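Side-chain contacts in hypothetical protein TT1466 (Thermus thermophilus, PDB 1IUK), which is of unknown biological role but probably binds coenzyme A, through a domain of the Rossmann type: residues V32-Y35 with L36-G40; G103-P107 with E108-A112; V128-K131 with R132-G136. One frame throughout, in Å; residues are numbered along the deposited sequence.

Contact 1 of 3, residues V32-Y35 with L36-G40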
# COMPACT_ATOMS: atom_id res chain seq x y z
N VAL A 32 -0.43 -7.31 8.10
CA VAL A 32 0.50 -6.18 7.95
C VAL A 32 -0.33 -4.90 8.15
O VAL A 32 0.06 -3.99 8.90
CB VAL A 32 1.20 -6.19 6.57
CG1 VAL A 32 1.88 -4.86 6.31
CG2 VAL A 32 2.23 -7.32 6.53
N PRO A 33 -1.48 -4.79 7.47
CA PRO A 33 -2.31 -3.60 7.65
C PRO A 33 -2.74 -3.42 9.13
O PRO A 33 -2.91 -2.30 9.63
CB PRO A 33 -3.52 -3.86 6.74
CG PRO A 33 -3.02 -4.84 5.74
CD PRO A 33 -2.03 -5.70 6.46
N ARG A 34 -2.92 -4.55 9.81
CA ARG A 34 -3.31 -4.55 11.21
C ARG A 34 -2.22 -3.87 12.04
O ARG A 34 -2.50 -3.01 12.88
CB ARG A 34 -3.50 -6.00 11.68
CG ARG A 34 -4.75 -6.22 12.49
CD ARG A 34 -4.59 -7.44 13.39
NE ARG A 34 -5.29 -7.26 14.65
CZ ARG A 34 -4.70 -7.33 15.85
NH1 ARG A 34 -3.40 -7.60 15.93
NH2 ARG A 34 -5.42 -7.15 16.95
N TYR A 35 -0.98 -4.27 11.80
CA TYR A 35 0.16 -3.70 12.50
C TYR A 35 0.24 -2.19 12.26
O TYR A 35 0.46 -1.40 13.18
CB TYR A 35 1.45 -4.34 12.01
CG TYR A 35 2.70 -3.58 12.41
CD1 TYR A 35 3.24 -2.60 11.58
CD2 TYR A 35 3.35 -3.84 13.62
CE1 TYR A 35 4.39 -1.90 11.95
CE2 TYR A 35 4.50 -3.15 14.00
CZ TYR A 35 5.01 -2.18 13.16
OH TYR A 35 6.17 -1.51 13.50
N LEU A 36 0.06 -1.80 10.99
CA LEU A 36 0.13 -0.41 10.58
C LEU A 36 -0.89 0.47 11.29
O LEU A 36 -0.57 1.58 11.70
CB LEU A 36 -0.07 -0.30 9.07
CG LEU A 36 1.14 -0.23 8.13
CD1 LEU A 36 2.44 -0.55 8.82
CD2 LEU A 36 0.90 -1.16 6.97
N ARG A 37 -2.11 -0.03 11.42
CA ARG A 37 -3.16 0.73 12.09
C ARG A 37 -2.76 0.98 13.55
O ARG A 37 -3.05 2.03 14.11
CB ARG A 37 -4.47 -0.04 12.04
CG ARG A 37 -5.66 0.70 12.61
CD ARG A 37 -6.79 -0.27 12.88
NE ARG A 37 -8.07 0.39 13.15
CZ ARG A 37 -9.20 -0.26 13.41
NH1 ARG A 37 -9.22 -1.59 13.45
NH2 ARG A 37 -10.32 0.43 13.64
N GLU A 38 -2.08 0.01 14.14
CA GLU A 38 -1.62 0.12 15.52
C GLU A 38 -0.58 1.23 15.63
O GLU A 38 -0.55 1.97 16.62
CB GLU A 38 -0.98 -1.19 15.96
CG GLU A 38 -1.94 -2.35 16.04
CD GLU A 38 -1.29 -3.59 16.62
OE1 GLU A 38 -2.02 -4.48 17.09
OE2 GLU A 38 -0.04 -3.68 16.61
N GLN A 39 0.26 1.35 14.60
CA GLN A 39 1.30 2.37 14.58
C GLN A 39 0.77 3.77 14.28
O GLN A 39 1.55 4.67 13.96
CB GLN A 39 2.38 1.98 13.58
CG GLN A 39 2.88 0.56 13.75
CD GLN A 39 2.98 0.15 15.20
OE1 GLN A 39 3.87 0.60 15.92
NE2 GLN A 39 2.06 -0.72 15.64
N GLY A 40 -0.54 3.94 14.36
CA GLY A 40 -1.13 5.25 14.13
C GLY A 40 -1.48 5.70 12.72
O GLY A 40 -1.73 6.88 12.49
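Gln-39 folds back over Tyr-35 at the last turn of helix 28-38, and its side chain can be followed outward from the backbone. CB stands 3.9 Å from Tyr-35 O. CG comes down on one face of the Tyr-35 ring, 3.7 Å from the centroid and offset toward the rim, a CH-pi contact. A bend at chi2 (-38°) then lays the amide nearly flat on the ring, with the two planes 12° apart and CD 3.7 Å from CZ. At the tip the two ends part: NE2 turns back to donate to Tyr-35 O at 3.0 Å, whereas OE1 accepts from Arg-135. Tyr-35 O thus takes two bonds from one residue, since the backbone N of Gln-39 donates to it as well. Leu-36 CD1 meets the ring edge in plane, 3.5 Å from CD1 of Tyr-35, and Leu-36 CD2 lies alongside Val-32 CG1. On the exposed flank Arg-34 NH1 and Glu-38 OE1 stand 3.6 Å apart, a long salt bridge in which no N-H points at the oxygen. Tyr-35 OH bonds to His-130 of helix 126-134. The arrangement illustrates a helix C-terminus where the side-chain amide of the first non-helical residue bonds a carbonyl of the last turn, here within the beta-alpha-beta unit of strand 15-19, helix 28-38 and strand 42-46 in a Rossmann-type fold.

Contact 2 of 3, residues G103-P107 with E108-A112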
# COMPACT_ATOMS: atom_id res chain seq x y z
N GLY A 103 7.84 -10.39 -2.60
CA GLY A 103 7.59 -11.25 -3.74
C GLY A 103 6.86 -10.59 -4.90
O GLY A 103 6.35 -11.28 -5.79
N ILE A 104 6.82 -9.26 -4.90
CA ILE A 104 6.14 -8.55 -5.96
C ILE A 104 7.04 -7.53 -6.66
O ILE A 104 7.42 -6.51 -6.08
CB ILE A 104 4.88 -7.82 -5.42
CG1 ILE A 104 3.88 -8.85 -4.86
CG2 ILE A 104 4.22 -7.00 -6.54
CD1 ILE A 104 2.82 -8.26 -3.95
N ARG A 105 7.39 -7.83 -7.91
CA ARG A 105 8.20 -6.95 -8.76
C ARG A 105 7.54 -6.95 -10.14
O ARG A 105 6.91 -7.93 -10.55
CB ARG A 105 9.64 -7.46 -8.91
CG ARG A 105 10.50 -7.42 -7.66
CD ARG A 105 10.61 -6.03 -7.06
NE ARG A 105 11.07 -4.99 -8.00
CZ ARG A 105 12.32 -4.84 -8.42
NH1 ARG A 105 13.27 -5.66 -7.99
NH2 ARG A 105 12.64 -3.85 -9.24
N HIS A 106 7.66 -5.84 -10.85
CA HIS A 106 7.11 -5.73 -12.19
C HIS A 106 7.71 -4.52 -12.88
O HIS A 106 7.21 -3.40 -12.75
CB HIS A 106 5.60 -5.61 -12.19
CG HIS A 106 4.98 -5.87 -13.53
ND1 HIS A 106 4.93 -4.92 -14.52
CD2 HIS A 106 4.41 -6.98 -14.04
CE1 HIS A 106 4.36 -5.43 -15.59
NE2 HIS A 106 4.03 -6.69 -15.33
N PRO A 107 8.80 -4.75 -13.64
CA PRO A 107 9.58 -3.78 -14.41
C PRO A 107 8.76 -2.69 -15.10
O PRO A 107 8.99 -1.50 -14.87
CB PRO A 107 10.34 -4.65 -15.39
CG PRO A 107 10.58 -5.90 -14.63
CD PRO A 107 9.37 -6.11 -13.77
N GLU A 108 7.83 -3.10 -15.96
CA GLU A 108 7.03 -2.12 -16.68
C GLU A 108 6.20 -1.30 -15.72
O GLU A 108 6.16 -0.07 -15.81
CB GLU A 108 6.12 -2.81 -17.71
CG GLU A 108 4.95 -1.93 -18.14
CD GLU A 108 4.47 -2.21 -19.56
OE1 GLU A 108 4.58 -3.37 -20.00
OE2 GLU A 108 3.98 -1.27 -20.22
N PHE A 109 5.52 -1.97 -14.79
CA PHE A 109 4.68 -1.28 -13.82
C PHE A 109 5.50 -0.29 -13.01
O PHE A 109 5.08 0.84 -12.77
CB PHE A 109 4.02 -2.30 -12.89
CG PHE A 109 3.09 -1.69 -11.88
CD1 PHE A 109 1.77 -1.39 -12.23
CD2 PHE A 109 3.52 -1.43 -10.58
CE1 PHE A 109 0.89 -0.84 -11.29
CE2 PHE A 109 2.65 -0.88 -9.64
CZ PHE A 109 1.33 -0.58 -9.99
N GLU A 110 6.69 -0.72 -12.61
CA GLU A 110 7.57 0.13 -11.82
C GLU A 110 8.10 1.29 -12.64
O GLU A 110 8.21 2.41 -12.14
CB GLU A 110 8.72 -0.70 -11.26
CG GLU A 110 8.26 -1.72 -10.21
CD GLU A 110 9.37 -2.66 -9.79
OE1 GLU A 110 10.47 -2.16 -9.49
OE2 GLU A 110 9.13 -3.89 -9.76
N LYS A 111 8.43 1.02 -13.90
CA LYS A 111 8.94 2.05 -14.78
C LYS A 111 7.86 3.09 -15.04
O LYS A 111 8.16 4.28 -15.09
CB LYS A 111 9.41 1.45 -16.11
CG LYS A 111 9.94 2.49 -17.11
CD LYS A 111 9.66 2.10 -18.56
CE LYS A 111 10.42 2.99 -19.56
NZ LYS A 111 11.80 3.33 -19.08
N ALA A 112 6.62 2.66 -15.21
CA ALA A 112 5.53 3.60 -15.46
C ALA A 112 5.31 4.55 -14.29
O ALA A 112 5.01 5.73 -14.48
CB ALA A 112 4.23 2.85 -15.76
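Between Arg-105 and Glu-110 the backbone passes from an extended run into helix 107-115, with His-106 at the N-cap. The CA atoms of His-106 and Phe-109 come within 5.3 Å as the first turn closes. Two regular helical bonds start it: Glu-110 N donates to His-106 O, and Lys-111 N to Pro-107 O.

The His-106 side chain supplies the cap. With CG anti to the backbone N (chi1 -164°), the imidazole swings alongside the opening turn, and ND1 accepts from Phe-109 N at 3.0 Å. The donor lies at the ring edge, in the ring plane. Phe-109 CB sits close by, 3.2 Å from His-106 ND1, while CE1 of the same imidazole meets Glu-108 CB.

Glu-110 answers from the other direction. Its extended chain reaches back toward the loop, where OE2 accepts from His-106 N at 2.7 Å in a nearly straight bond (172°), met on the anti side. Arg-105, bent at chi2 and chi3, brings its guanidinium side-on to the same carboxylate in a salt bridge: NE donates to OE2 of Glu-110 on the syn side, and NH2 to OE1 at 2.8 Å. Only the second of these oxygens lies in the guanidinium plane, for the two flat groups are turned 43° against each other. Both side chains touch Ala-122 of strand 120-122.

His-106 ND1 accepting from Phe-109 N, with Glu-110 OE2 accepting from His-106 N, resembles a capping box, except that the carboxylate is on the residue after N3. Three N-H bonds on one carboxylate, near the N-terminal end of a helix, would probably favour its ionised form and hold its rotation, tying the loop to the first turn at the surface.

Contact 3 of 3, residues V128-K131 with R132-G136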
# COMPACT_ATOMS: atom_id res chain seq x y z
N VAL A 128 7.79 -5.05 8.47
CA VAL A 128 9.17 -5.33 8.82
C VAL A 128 9.99 -4.06 8.72
O VAL A 128 10.72 -3.71 9.65
CB VAL A 128 9.75 -6.39 7.89
CG1 VAL A 128 11.26 -6.39 7.96
CG2 VAL A 128 9.17 -7.75 8.26
N GLU A 129 9.86 -3.35 7.59
CA GLU A 129 10.61 -2.12 7.37
C GLU A 129 10.27 -1.04 8.39
O GLU A 129 11.15 -0.29 8.82
CB GLU A 129 10.35 -1.60 5.96
CG GLU A 129 11.08 -2.41 4.88
CD GLU A 129 12.53 -2.72 5.26
OE1 GLU A 129 12.91 -3.91 5.23
OE2 GLU A 129 13.28 -1.77 5.57
N HIS A 130 9.00 -0.96 8.77
CA HIS A 130 8.57 0.02 9.75
C HIS A 130 9.24 -0.28 11.10
O HIS A 130 9.72 0.63 11.80
CB HIS A 130 7.06 -0.01 9.91
CG HIS A 130 6.53 1.08 10.79
ND1 HIS A 130 6.32 0.92 12.15
CD2 HIS A 130 6.15 2.35 10.51
CE1 HIS A 130 5.84 2.03 12.66
NE2 HIS A 130 5.73 2.92 11.69
N LYS A 131 9.26 -1.56 11.46
CA LYS A 131 9.88 -1.99 12.70
C LYS A 131 11.36 -1.66 12.71
O LYS A 131 11.86 -1.11 13.67
CB LYS A 131 9.70 -3.49 12.90
CG LYS A 131 8.35 -3.87 13.43
CD LYS A 131 8.17 -5.37 13.40
CE LYS A 131 6.87 -5.75 14.08
NZ LYS A 131 6.91 -7.15 14.60
N ARG A 132 12.05 -1.98 11.62
CA ARG A 132 13.48 -1.74 11.52
C ARG A 132 13.91 -0.27 11.57
O ARG A 132 15.00 0.05 12.05
CB ARG A 132 14.04 -2.34 10.24
CG ARG A 132 15.48 -1.95 9.96
CD ARG A 132 15.95 -2.41 8.58
NE ARG A 132 15.40 -1.56 7.53
CZ ARG A 132 15.97 -0.44 7.09
NH1 ARG A 132 15.39 0.27 6.13
NH2 ARG A 132 17.12 -0.03 7.61
N LEU A 133 13.06 0.61 11.06
CA LEU A 133 13.38 2.03 11.02
C LEU A 133 13.00 2.78 12.28
O LEU A 133 13.65 3.78 12.62
CB LEU A 133 12.70 2.68 9.81
CG LEU A 133 13.26 2.38 8.42
CD1 LEU A 133 12.26 2.81 7.34
CD2 LEU A 133 14.59 3.09 8.24
N PHE A 134 11.97 2.31 12.97
CA PHE A 134 11.49 2.99 14.17
C PHE A 134 11.70 2.29 15.51
O PHE A 134 11.17 2.73 16.52
CB PHE A 134 10.01 3.33 13.99
CG PHE A 134 9.75 4.21 12.80
CD1 PHE A 134 9.09 3.72 11.68
CD2 PHE A 134 10.25 5.51 12.77
CE1 PHE A 134 8.94 4.50 10.54
CE2 PHE A 134 10.10 6.30 11.65
CZ PHE A 134 9.44 5.79 10.53
N ARG A 135 12.45 1.19 15.50
CA ARG A 135 12.72 0.45 16.73
C ARG A 135 14.15 -0.08 16.72
O ARG A 135 14.77 -0.25 17.78
CB ARG A 135 11.73 -0.71 16.89
CG ARG A 135 10.45 -0.55 16.08
CD ARG A 135 9.22 -0.66 16.95
NE ARG A 135 8.24 0.39 16.65
CZ ARG A 135 6.94 0.28 16.89
NH1 ARG A 135 6.46 -0.83 17.44
NH2 ARG A 135 6.12 1.29 16.59
N GLY A 136 14.68 -0.34 15.53
CA GLY A 136 16.04 -0.84 15.39
C GLY A 136 16.18 -2.22 14.78
O GLY A 136 17.12 -2.42 13.97
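Glu-129 OE2 is gripped by two nitrogens of Arg-132 at once. NE donates to it at 2.9 Å and NH1 at 3.0 Å, so the guanidinium closes on a single oxygen instead of spanning both. OE2 lies at the guanidinium edge, close to its plane, yet the carboxylate itself is turned 42° away. NE meets the oxygen on its syn side but out of the carboxylate plane, while NH1 comes nearly along the C-O axis. The fit depends on two bends: Glu-129 folds back at chi2 and Arg-132 bends at chi3 (76°), which brings the charged ends of two side-by-side chains together. Leu-133 CG lies over the rim of one face of the guanidinium, and NH1 has a further salt bridge to Asp-3 of helix 3-12.

On another flank of the helix, His-130 meets Phe-134 one turn on. The phenyl rim comes over one imidazole face, with CD1 of Phe-134 3.4 Å from CD2 of His-130. The ring planes stand 51° apart and the centroids 4.7 Å, an oblique pair that is neither a stack nor a T-shape. The i to i+4 spacing that brings the rings together is that of the helix itself, in which Phe-134 N donates to His-130 O. At the imidazole edge Arg-135 NH2 approaches CE1 of His-130 to 4.0 Å, without bonding to the ring. Arg-135 NH2 has its polar partner in Gln-39, just after helix 28-38.

A salt bridge, both partners probably ionised, therefore lies along one flank of the helix, and its arginine also pairs with helix 3-12. On the other, the imidazole packs against Phe-134 by its face while its ND1 bonds to Tyr-35, which probably limits rotation of the ring.

In the fold
Contacts 1 and 3 lie on the same side of the chain's centre and touch directly, through side-chain hydrogen bonds and packing between helices 28-38 and 126-134 and the residues just after them. Contact 2 stands apart, its nearest atoms about 11 Å from either, at the start of helix 107-115. Contacts 1 and 3 are partly buried and concern the C-terminal turns of their helices, whereas contact 2 is a surface contact. Ion pairs occur in all three. In this chain the helix start is capped by side-chain acceptors, an imidazole and a carboxylate meeting N-H groups, whereas at the helix ends of contacts 1 and 3 carbonyls and aromatic faces take more part.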